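Local coordinates for SusD-like carbohydrate binding protein (Bacteroides vulgatus, PDB 3LEW) that probably binds carbohydrates at the bacterial outer membrane as part of nutrient uptake, at residues A[50-55]-A[468-473]; A[128-133]-A[210-215]; A[225-230]-A[355-360]; A[396-401]-A[409-414]. All blocks are in the same frame, centred on the assembly; numbering follows the deposited sequence. Where two conformers were deposited one is given.

The four contacts lie in the helix-rich body of a SusD-family protein, related to TPR proteins. Contact 1 ties helix 46-54 to a loop near the C-terminus, so the other three are nested inside the long loop it closes. Contacts 2, 3 and 4 follow in series. Contact 2 joins helices 111-135 and 202-215, contact 3 helices 219-232 and 346-359, and contact 4 helices 387-401 and 408-414. Contact 4 is the hub. Its centre is about 14 Å from those of contacts 1 and 2 and about 17 Å from that of contact 3, and it touches all three. Contacts 1 and 3 are farthest apart, about 27 Å between centres. Early and late parts of the chain thus share one interior.

Contact 1: residues A[50-55]-A[468-473]; sequences RANDAM and YLYRIT
A tyrosine-to-asparagine hydrogen bond and two carbon-to-oxygen van der Waals contacts join Tyr470 and Tyr468 to Asn52, Ala51 and Met55 at a buried point of the fold. Here the C-terminal end of helix 46-54 meets an irregular segment far along the chain. Tyr470 and Met55 carry similar shares of the contact, and Tyr470 makes its hydrogen bond. The Tyr470 ring reaches over to the helix, and OH gives its proton to OD1 of Asn52 at 2.9 Å. The bond is not aligned with a lone pair: the hydroxyl sits above the carbonyl plane, 37° out of it. The amide and the ring are turned 76° against each other, and OD1 lies at the edge of the ring, with CE1 of Tyr470 3.4 Å from OD1 of Asn52. CB of Ala51 adds an apolar neighbour to the hydroxyl, 3.7 Å from OH of Tyr470. The amide is used at both ends, since ND2 of Asn52 donates to the carbonyl of Gly406. This second bond helps fix which way the amide faces. Met55, a selenomethionine, is the first residue to leave the helix. Its chain is bent at chi3 (70°), and CE of Met55 ends 3.9 Å from the backbone O of Tyr468. The side chain of Tyr468 packs on Ile412, and its OH bonds to the backbone N of Val419. Around this point, helix 408-414 packs on Asn52, Met55 and Tyr468, helix 81-103 covers Tyr470 through Asn83 and Ser86, and His70 of helix 68-71 lies against Ala51.

Contact 2: residues A[128-133]-A[210-215]; sequences LYLHLA and SRACLY
Leu130 pushes its isobutyl group from helix 111-135 against Ala212, Tyr215 and Arg211 of helix 202-215, and it supplies most of the surface buried here. CG stands opposite the backbone N across the first torsion (chi1 175°), which carries both methyls toward helix 202-215. CD1 of Leu130 lies 3.8 Å from CA of Ala212, and the same CD1 of Leu130 is 3.8 Å from CD2 of Tyr215. The small side chain of Ala212 lets the leucine come this close to the backbone; CB of Ala212 is 3.9 Å from CD1 of Leu130. The other methyl, CD2 of Leu130, rests 3.8 Å from CD of Arg211. Arg211 serves here through its aliphatic part, and CG of Arg211 lies over one face of the Tyr215 ring, toward its rim. Its charged end turns elsewhere, to a salt bridge with Glu348. The local axes run nearly the same way, 27° apart and 10.7 Å at closest approach. Helix 170-187 closes in with Tyr174 on both Leu130 and Tyr215, while helix 81-103 packs on Leu128, Tyr129 and Leu132 and helix 219-232 on Ser210, Cys213 and Leu214.

Contact 3: residues A[225-230]-A[355-360]; sequences YSDKLL and EAKAHL
Asp227 and Lys357 cross at a slant, with NZ of Lys357 at OD1 of Asp227 in a salt bridge between helix 219-232 and helix 346-359. Lys357 is extended beyond CG, with chi2 to chi4 all close to 180°. The extended chain lets NZ cover the distance between helices whose nearest CA atoms, those of Asp227 and Lys357, are 10.2 Å apart. NZ of Lys357 donates to OD1 of Asp227 at 3.0 Å and uses the syn lone pair, the one on the side of OD2. CE of Lys357 lies 3.5 Å from the same OD1 of Asp227. A water closes the other branch. It donates to OD2 of Asp227 at 2.7 Å and accepts from NZ of Lys357 at 3.1 Å, which joins the two groups a second time. Both ends have further partners. Asp364 makes a salt bridge with NZ of Lys357. ND2 of Asn353 donates to OD1 of Asp227, and OD1 of Asn353 accepts from NZ of Lys357. With Asp227 reduced to an alanine, the ammonium is likely to keep Asp364 but lose its charge partner on helix 219-232, and the water and Asn353 an acceptor. The contact is partly buried. Beside it Ala356 and Leu360 pack on helix 219-232, and Ile349 touches Ser226 and Leu230. Helix 202-215 packs on Tyr225, Ser226 and Glu355, and helix 387-401 on Glu355, Ala358 and His359.

Contact 4: residues A[396-401]-A[409-414]; sequences LERRKE and LIDIIR
Arg398, Asp411 and Arg414 form a buried salt-bridge network between two helices that follow each other in the chain, 387-401 and 408-414. The tight part is the Asp411 carboxylate, held between two guanidinium groups. NE of Arg398 points at OD2 of Asp411, 2.9 Å away and almost straight at 177°, with the oxygen in the guanidinium plane. Its neighbour NH2 of Arg398 adds only a weak bond to OD1 of Asp411. Arg414, on the same helix as Asp411, grips OD1 side-on, NE and NH2 both reaching this oxygen from one face of the carboxylate plane. Arg414 carries CG between the backbone N and the carbonyl carbon (chi1 76°), and from there the chain runs extended back to Asp411. NH2 of Arg414 also makes a salt bridge with Glu355, a second carboxylate, which probably helps balance the two arginines. A leucine at Asp411 would probably leave Arg398 without its carboxylate mate on helix 408-414 and take the two-nitrogen grip from Arg414. The looser side is around Arg399, which is partly exposed, whose side chain stays clear of residues 409-414 and which pairs with Asp58 instead. In the tight part the two guanidinium planes stand 71° apart. NH2 of Arg414 lies over one face of the Arg398 group, 3.3 Å from NE of Arg398, two donors that share Asp411 rather than bonding to each other.

Contact 1: residues A[50-55]-A[468-473]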
# COMPACT_ATOMS: atom_id res chain seq x y z
N ARG A 50 -3.89 -3.50 -3.82
CA ARG A 50 -5.15 -4.21 -3.70
C ARG A 50 -4.95 -5.65 -3.21
O ARG A 50 -5.67 -6.11 -2.31
CB ARG A 50 -5.94 -4.18 -5.06
CG ARG A 50 -6.96 -3.05 -5.22
CD ARG A 50 -6.36 -1.64 -5.36
NE ARG A 50 -6.03 -1.05 -4.05
CZ ARG A 50 -5.43 0.13 -3.88
NH1 ARG A 50 -5.00 0.86 -4.93
NH2 ARG A 50 -5.24 0.59 -2.65
N ALA A 51 -3.97 -6.35 -3.76
CA ALA A 51 -3.61 -7.68 -3.28
C ALA A 51 -3.35 -7.66 -1.79
O ALA A 51 -3.83 -8.54 -1.06
CB ALA A 51 -2.36 -8.24 -4.05
N ASN A 52 -2.60 -6.65 -1.34
CA ASN A 52 -2.21 -6.52 0.05
C ASN A 52 -3.40 -6.46 1.01
O ASN A 52 -3.33 -7.00 2.09
CB ASN A 52 -1.30 -5.31 0.30
CG ASN A 52 0.09 -5.47 -0.37
OD1 ASN A 52 0.42 -6.56 -0.90
ND2 ASN A 52 0.84 -4.34 -0.47
N ASP A 53 -4.45 -5.78 0.61
CA ASP A 53 -5.65 -5.71 1.43
C ASP A 53 -6.52 -6.94 1.31
O ASP A 53 -7.13 -7.34 2.30
CB ASP A 53 -6.44 -4.42 1.09
CG ASP A 53 -5.72 -3.17 1.58
OD1 ASP A 53 -5.05 -3.21 2.65
OD2 ASP A 53 -5.83 -2.14 0.90
N ALA A 54 -6.60 -7.55 0.12
CA ALA A 54 -7.32 -8.80 -0.05
C ALA A 54 -6.71 -9.89 0.84
O ALA A 54 -7.40 -10.78 1.31
CB ALA A 54 -7.34 -9.25 -1.56
N MSE A 55 -5.42 -9.78 1.10
CA MSE A 55 -4.72 -10.77 1.92
C MSE A 55 -4.68 -10.41 3.45
O MSE A 55 -3.79 -10.86 4.17
CB MSE A 55 -3.34 -10.92 1.29
CG MSE A 55 -3.42 -11.59 -0.09
SE MSE A 55 -1.78 -11.53 -1.05
CE MSE A 55 -0.69 -12.76 -0.01
N TYR A 468 1.87 -15.67 2.85
CA TYR A 468 1.93 -14.22 2.94
C TYR A 468 2.93 -13.58 1.98
O TYR A 468 2.83 -12.41 1.73
CB TYR A 468 2.29 -13.78 4.36
CG TYR A 468 1.32 -14.17 5.46
CD1 TYR A 468 -0.05 -14.32 5.21
CD2 TYR A 468 1.75 -14.24 6.79
CE1 TYR A 468 -0.92 -14.67 6.23
CE2 TYR A 468 0.87 -14.63 7.83
CZ TYR A 468 -0.48 -14.79 7.55
OH TYR A 468 -1.39 -15.14 8.55
N LEU A 469 3.93 -14.33 1.51
CA LEU A 469 5.03 -13.64 0.79
C LEU A 469 4.90 -13.58 -0.71
O LEU A 469 4.49 -14.57 -1.37
CB LEU A 469 6.37 -14.27 1.14
CG LEU A 469 6.77 -14.33 2.60
CD1 LEU A 469 8.23 -14.96 2.69
CD2 LEU A 469 6.70 -12.97 3.21
N TYR A 470 5.30 -12.44 -1.28
CA TYR A 470 5.52 -12.37 -2.73
C TYR A 470 6.78 -13.21 -3.03
O TYR A 470 7.62 -13.44 -2.14
CB TYR A 470 5.73 -10.95 -3.22
CG TYR A 470 4.47 -10.08 -3.27
CD1 TYR A 470 3.73 -9.78 -2.14
CD2 TYR A 470 4.11 -9.46 -4.46
CE1 TYR A 470 2.59 -8.89 -2.19
CE2 TYR A 470 3.01 -8.61 -4.53
CZ TYR A 470 2.25 -8.34 -3.40
OH TYR A 470 1.18 -7.46 -3.53
N ARG A 471 6.83 -13.76 -4.23
CA ARG A 471 7.87 -14.70 -4.66
C ARG A 471 8.67 -14.25 -5.87
O ARG A 471 8.16 -13.75 -6.85
CB ARG A 471 7.20 -16.04 -4.98
CG ARG A 471 6.43 -16.61 -3.79
CD ARG A 471 5.85 -17.97 -4.09
NE ARG A 471 6.89 -18.98 -4.29
CZ ARG A 471 6.67 -20.28 -4.45
NH1 ARG A 471 5.43 -20.77 -4.45
NH2 ARG A 471 7.72 -21.12 -4.61
N ILE A 472 9.97 -14.49 -5.81
CA ILE A 472 10.81 -14.36 -6.98
C ILE A 472 10.19 -15.22 -8.09
O ILE A 472 9.70 -16.36 -7.84
CB ILE A 472 12.26 -14.79 -6.65
CG1 ILE A 472 12.84 -13.87 -5.56
CG2 ILE A 472 13.09 -14.81 -7.91
CD1 ILE A 472 14.10 -14.35 -4.85
N THR A 473 10.15 -14.67 -9.30
CA THR A 473 9.49 -15.34 -10.45
C THR A 473 10.21 -16.58 -10.93
O THR A 473 11.44 -16.72 -10.75
CB THR A 473 9.37 -14.39 -11.65
OG1 THR A 473 10.68 -13.98 -12.08
CG2 THR A 473 8.47 -13.15 -11.29

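Contact 2: residues A[128-133]-A[210-215]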
# COMPACT_ATOMS: atom_id res chain seq x y z
N LEU A 128 11.13 1.56 -4.35
CA LEU A 128 10.96 0.27 -5.00
C LEU A 128 11.73 -0.81 -4.21
O LEU A 128 11.23 -1.93 -4.03
CB LEU A 128 11.34 0.30 -6.48
CG LEU A 128 10.40 1.19 -7.32
CD1 LEU A 128 11.01 1.42 -8.75
CD2 LEU A 128 8.96 0.64 -7.32
N TYR A 129 12.88 -0.48 -3.65
CA TYR A 129 13.55 -1.46 -2.73
C TYR A 129 12.74 -1.66 -1.43
O TYR A 129 12.75 -2.75 -0.85
CB TYR A 129 15.01 -1.11 -2.45
CG TYR A 129 15.91 -1.45 -3.61
CD1 TYR A 129 16.00 -2.75 -4.09
CD2 TYR A 129 16.64 -0.46 -4.29
CE1 TYR A 129 16.78 -3.08 -5.19
CE2 TYR A 129 17.45 -0.78 -5.39
CZ TYR A 129 17.49 -2.09 -5.86
OH TYR A 129 18.25 -2.44 -6.97
N LEU A 130 12.02 -0.63 -0.97
CA LEU A 130 11.11 -0.79 0.18
C LEU A 130 9.99 -1.79 -0.15
O LEU A 130 9.62 -2.63 0.67
CB LEU A 130 10.51 0.54 0.62
CG LEU A 130 9.46 0.52 1.72
CD1 LEU A 130 10.08 -0.10 2.99
CD2 LEU A 130 8.94 1.93 2.02
N HIS A 131 9.45 -1.70 -1.36
CA HIS A 131 8.47 -2.69 -1.82
C HIS A 131 9.01 -4.13 -1.75
O HIS A 131 8.37 -5.04 -1.19
CB HIS A 131 8.05 -2.39 -3.24
CG HIS A 131 7.14 -3.43 -3.82
ND1 HIS A 131 5.85 -3.64 -3.35
CD2 HIS A 131 7.32 -4.30 -4.84
CE1 HIS A 131 5.29 -4.64 -4.03
NE2 HIS A 131 6.15 -5.04 -4.95
N LEU A 132 10.21 -4.31 -2.29
CA LEU A 132 10.84 -5.63 -2.30
C LEU A 132 11.08 -6.11 -0.87
O LEU A 132 10.67 -7.25 -0.52
CB LEU A 132 12.12 -5.62 -3.14
CG LEU A 132 11.90 -5.46 -4.65
CD1 LEU A 132 13.23 -5.04 -5.40
CD2 LEU A 132 11.31 -6.71 -5.29
N ALA A 133 11.67 -5.26 -0.03
CA ALA A 133 12.01 -5.64 1.33
C ALA A 133 10.79 -6.02 2.17
O ALA A 133 10.83 -6.94 2.96
CB ALA A 133 12.76 -4.50 2.04
N SER A 210 10.20 7.70 6.67
CA SER A 210 9.49 7.37 7.91
C SER A 210 8.94 5.96 7.85
O SER A 210 9.08 5.16 8.79
CB SER A 210 8.30 8.35 8.12
OG SER A 210 8.84 9.64 8.39
N ARG A 211 8.28 5.65 6.73
CA ARG A 211 7.73 4.32 6.50
C ARG A 211 8.85 3.26 6.47
O ARG A 211 8.80 2.24 7.16
CB ARG A 211 6.97 4.31 5.16
CG ARG A 211 6.26 3.00 4.91
CD ARG A 211 5.64 2.96 3.50
NE ARG A 211 4.52 3.89 3.35
CZ ARG A 211 3.83 4.05 2.20
NH1 ARG A 211 4.18 3.40 1.09
NH2 ARG A 211 2.80 4.90 2.14
N ALA A 212 9.86 3.51 5.66
CA ALA A 212 10.96 2.54 5.51
C ALA A 212 11.69 2.25 6.82
O ALA A 212 11.99 1.08 7.14
CB ALA A 212 11.97 3.04 4.41
N CYS A 213 11.94 3.30 7.60
CA CYS A 213 12.58 3.15 8.85
C CYS A 213 11.72 2.43 9.85
O CYS A 213 12.24 1.62 10.58
CB CYS A 213 13.03 4.49 9.41
SG CYS A 213 14.42 5.23 8.46
N LEU A 214 10.43 2.69 9.85
CA LEU A 214 9.52 1.91 10.69
C LEU A 214 9.57 0.41 10.35
O LEU A 214 9.68 -0.45 11.25
CB LEU A 214 8.08 2.43 10.59
CG LEU A 214 7.10 1.75 11.57
CD1 LEU A 214 7.26 2.41 12.96
CD2 LEU A 214 5.62 1.89 11.08
N TYR A 215 9.43 0.08 9.06
CA TYR A 215 9.40 -1.30 8.64
C TYR A 215 10.70 -2.04 8.92
O TYR A 215 10.68 -3.22 9.26
CB TYR A 215 9.06 -1.39 7.16
CG TYR A 215 7.67 -0.93 6.75
CD1 TYR A 215 6.75 -0.39 7.65
CD2 TYR A 215 7.28 -1.04 5.42
CE1 TYR A 215 5.50 0.01 7.23
CE2 TYR A 215 6.02 -0.64 5.03
CZ TYR A 215 5.14 -0.13 5.92
OH TYR A 215 3.90 0.32 5.48

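Contact 3: residues A[225-230]-A[355-360]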
# COMPACT_ATOMS: atom_id res chain seq x y z
N TYR A 225 12.41 11.33 11.35
CA TYR A 225 11.93 11.78 10.06
C TYR A 225 10.44 12.12 10.10
O TYR A 225 10.00 13.07 9.46
CB TYR A 225 12.27 10.76 8.98
CG TYR A 225 13.76 10.54 8.77
CD1 TYR A 225 14.62 11.60 8.51
CD2 TYR A 225 14.31 9.26 8.82
CE1 TYR A 225 15.98 11.40 8.33
CE2 TYR A 225 15.66 9.04 8.63
CZ TYR A 225 16.50 10.10 8.39
OH TYR A 225 17.88 9.94 8.21
N SER A 226 9.63 11.34 10.84
CA SER A 226 8.19 11.66 10.91
C SER A 226 7.94 12.93 11.75
O SER A 226 7.01 13.71 11.43
CB SER A 226 7.39 10.45 11.42
OG SER A 226 7.84 10.01 12.68
N ASP A 227 8.71 13.15 12.81
CA ASP A 227 8.65 14.43 13.53
C ASP A 227 8.93 15.61 12.56
O ASP A 227 8.21 16.62 12.57
CB ASP A 227 9.70 14.47 14.66
CG ASP A 227 9.20 13.86 16.00
OD1 ASP A 227 7.99 13.59 16.21
OD2 ASP A 227 10.07 13.72 16.90
N LYS A 228 9.98 15.51 11.75
CA LYS A 228 10.33 16.59 10.78
C LYS A 228 9.18 16.86 9.83
O LYS A 228 8.87 18.01 9.55
CB LYS A 228 11.57 16.21 9.96
CG LYS A 228 12.90 16.33 10.71
CD LYS A 228 14.15 15.80 9.91
CE LYS A 228 15.50 16.14 10.58
NZ LYS A 228 15.96 17.51 10.23
N LEU A 229 8.58 15.78 9.32
CA LEU A 229 7.44 15.87 8.39
C LEU A 229 6.26 16.56 9.08
O LEU A 229 5.75 17.59 8.58
CB LEU A 229 7.06 14.50 7.83
CG LEU A 229 6.13 14.57 6.61
CD1 LEU A 229 6.15 13.29 5.79
CD2 LEU A 229 4.68 14.94 6.98
N LEU A 230 5.91 16.12 10.28
CA LEU A 230 4.76 16.72 10.95
C LEU A 230 4.98 18.18 11.35
O LEU A 230 4.00 18.95 11.43
CB LEU A 230 4.36 15.89 12.16
CG LEU A 230 3.82 14.49 11.89
CD1 LEU A 230 3.69 13.66 13.19
CD2 LEU A 230 2.47 14.56 11.13
N GLU A 355 3.75 4.85 16.43
CA GLU A 355 4.32 3.51 16.59
C GLU A 355 5.83 3.52 16.92
O GLU A 355 6.29 2.77 17.79
CB GLU A 355 4.04 2.67 15.32
CG GLU A 355 4.46 1.24 15.51
CD GLU A 355 4.07 0.30 14.36
OE1 GLU A 355 3.18 0.65 13.54
OE2 GLU A 355 4.65 -0.84 14.34
N ALA A 356 6.59 4.37 16.22
CA ALA A 356 8.01 4.49 16.51
C ALA A 356 8.19 4.94 17.97
O ALA A 356 9.00 4.37 18.71
CB ALA A 356 8.64 5.50 15.56
N LYS A 357 7.41 5.92 18.38
CA LYS A 357 7.49 6.38 19.76
C LYS A 357 7.12 5.28 20.82
O LYS A 357 7.72 5.22 21.89
CB LYS A 357 6.68 7.67 19.95
CG LYS A 357 7.38 8.87 19.32
CD LYS A 357 6.50 10.10 19.27
CE LYS A 357 7.32 11.32 18.79
NZ LYS A 357 6.41 12.52 18.55
N ALA A 358 6.14 4.44 20.50
CA ALA A 358 5.73 3.32 21.38
C ALA A 358 6.91 2.36 21.58
O ALA A 358 7.22 1.99 22.70
CB ALA A 358 4.51 2.58 20.83
N HIS A 359 7.62 2.05 20.50
CA HIS A 359 8.83 1.22 20.59
C HIS A 359 9.95 1.85 21.37
O HIS A 359 10.74 1.15 22.00
CB HIS A 359 9.34 0.81 19.20
CG HIS A 359 8.57 -0.32 18.60
ND1 HIS A 359 8.71 -1.62 19.06
CD2 HIS A 359 7.62 -0.36 17.65
CE1 HIS A 359 7.91 -2.41 18.38
NE2 HIS A 359 7.22 -1.68 17.53
N LEU A 360 10.04 3.18 21.33
CA LEU A 360 11.05 3.93 22.06
C LEU A 360 10.64 4.27 23.51
O LEU A 360 11.40 4.90 24.24
CB LEU A 360 11.34 5.23 21.31
CG LEU A 360 12.04 5.08 19.96
CD1 LEU A 360 12.10 6.42 19.24
CD2 LEU A 360 13.45 4.54 20.16
O HOH W 1 8.89 14.28 19.22

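Contact 4: residues A[396-401]-A[409-414]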
# COMPACT_ATOMS: atom_id res chain seq x y z
N LEU A 396 -4.42 -1.45 15.34
CA LEU A 396 -5.85 -1.46 15.08
C LEU A 396 -6.26 -0.17 14.39
O LEU A 396 -7.02 -0.19 13.42
CB LEU A 396 -6.69 -1.68 16.34
CG LEU A 396 -6.83 -3.15 16.74
CD1 LEU A 396 -7.19 -3.26 18.21
CD2 LEU A 396 -7.85 -3.84 15.86
N GLU A 397 -5.75 0.95 14.88
CA GLU A 397 -6.07 2.25 14.24
C GLU A 397 -5.52 2.32 12.81
O GLU A 397 -6.14 2.93 11.94
CB GLU A 397 -5.62 3.42 15.13
CG GLU A 397 -6.24 4.76 14.77
CD GLU A 397 -7.75 4.78 14.87
OE1 GLU A 397 -8.34 4.28 15.85
OE2 GLU A 397 -8.35 5.25 13.89
N ARG A 398 -4.35 1.70 12.52
CA ARG A 398 -3.91 1.56 11.13
C ARG A 398 -4.95 0.83 10.25
O ARG A 398 -5.21 1.27 9.15
CB ARG A 398 -2.57 0.81 11.03
CG ARG A 398 -1.40 1.57 11.58
CD ARG A 398 -0.09 0.73 11.55
NE ARG A 398 0.27 0.37 10.20
CZ ARG A 398 1.01 1.10 9.36
NH1 ARG A 398 1.55 2.24 9.73
NH2 ARG A 398 1.21 0.66 8.12
N ARG A 399 -5.49 -0.29 10.72
CA ARG A 399 -6.49 -1.05 9.97
C ARG A 399 -7.73 -0.20 9.74
O ARG A 399 -8.33 -0.27 8.67
CB ARG A 399 -6.85 -2.34 10.73
CG ARG A 399 -5.67 -3.36 10.69
CD ARG A 399 -5.89 -4.44 11.71
NE ARG A 399 -7.14 -5.16 11.48
CZ ARG A 399 -7.68 -6.00 12.37
NH1 ARG A 399 -7.08 -6.22 13.53
NH2 ARG A 399 -8.80 -6.63 12.11
N LYS A 400 -8.09 0.57 10.74
CA LYS A 400 -9.31 1.39 10.69
C LYS A 400 -9.14 2.57 9.74
O LYS A 400 -10.00 2.82 8.91
CB LYS A 400 -9.67 1.88 12.08
CG LYS A 400 -10.15 0.79 13.03
CD LYS A 400 -10.14 1.29 14.47
CE LYS A 400 -11.18 2.43 14.71
NZ LYS A 400 -10.98 3.09 16.05
N GLU A 401 -8.03 3.27 9.87
CA GLU A 401 -7.79 4.51 9.09
C GLU A 401 -7.34 4.25 7.67
O GLU A 401 -7.64 5.05 6.78
CB GLU A 401 -6.77 5.39 9.83
CG GLU A 401 -6.30 6.69 9.09
CD GLU A 401 -7.39 7.72 8.86
OE1 GLU A 401 -8.47 7.63 9.47
OE2 GLU A 401 -7.14 8.66 8.06
N LEU A 409 -1.53 -6.65 4.42
CA LEU A 409 -0.52 -7.73 4.40
C LEU A 409 0.82 -7.23 4.89
O LEU A 409 1.57 -7.96 5.51
CB LEU A 409 -0.36 -8.27 2.99
CG LEU A 409 0.67 -9.40 2.77
CD1 LEU A 409 0.24 -10.73 3.47
CD2 LEU A 409 0.89 -9.63 1.23
N ILE A 410 1.14 -5.97 4.58
CA ILE A 410 2.45 -5.41 4.95
C ILE A 410 2.60 -5.36 6.45
O ILE A 410 3.62 -5.75 7.01
CB ILE A 410 2.61 -3.96 4.39
CG1 ILE A 410 2.49 -3.96 2.84
CG2 ILE A 410 3.88 -3.30 4.96
CD1 ILE A 410 3.40 -4.91 2.11
N ASP A 411 1.52 -5.04 7.13
CA ASP A 411 1.47 -5.04 8.59
C ASP A 411 1.50 -6.44 9.18
O ASP A 411 2.20 -6.67 10.15
CB ASP A 411 0.26 -4.30 9.10
CG ASP A 411 0.39 -2.79 8.95
OD1 ASP A 411 1.49 -2.23 8.63
OD2 ASP A 411 -0.66 -2.12 9.13
N ILE A 412 0.75 -7.38 8.58
CA ILE A 412 0.76 -8.79 9.00
C ILE A 412 2.19 -9.36 8.97
O ILE A 412 2.66 -10.03 9.92
CB ILE A 412 -0.23 -9.60 8.12
CG1 ILE A 412 -1.66 -9.29 8.61
CG2 ILE A 412 0.03 -11.14 8.19
CD1 ILE A 412 -2.78 -9.72 7.67
N ILE A 413 2.88 -9.09 7.90
CA ILE A 413 4.28 -9.53 7.70
C ILE A 413 5.20 -8.85 8.73
O ILE A 413 5.84 -9.52 9.53
CB ILE A 413 4.78 -9.26 6.30
CG1 ILE A 413 4.12 -10.19 5.26
CG2 ILE A 413 6.27 -9.49 6.19
CD1 ILE A 413 4.41 -9.85 3.75
N ARG A 414 5.26 -7.52 8.72
CA ARG A 414 6.27 -6.84 9.56
C ARG A 414 6.05 -7.02 11.05
O ARG A 414 6.99 -7.04 11.83
CB ARG A 414 6.38 -5.38 9.18
CG ARG A 414 5.23 -4.51 9.69
CD ARG A 414 5.29 -3.10 9.15
NE ARG A 414 4.16 -2.35 9.67
CZ ARG A 414 4.14 -1.74 10.86
NH1 ARG A 414 5.20 -1.69 11.61
NH2 ARG A 414 3.02 -1.15 11.27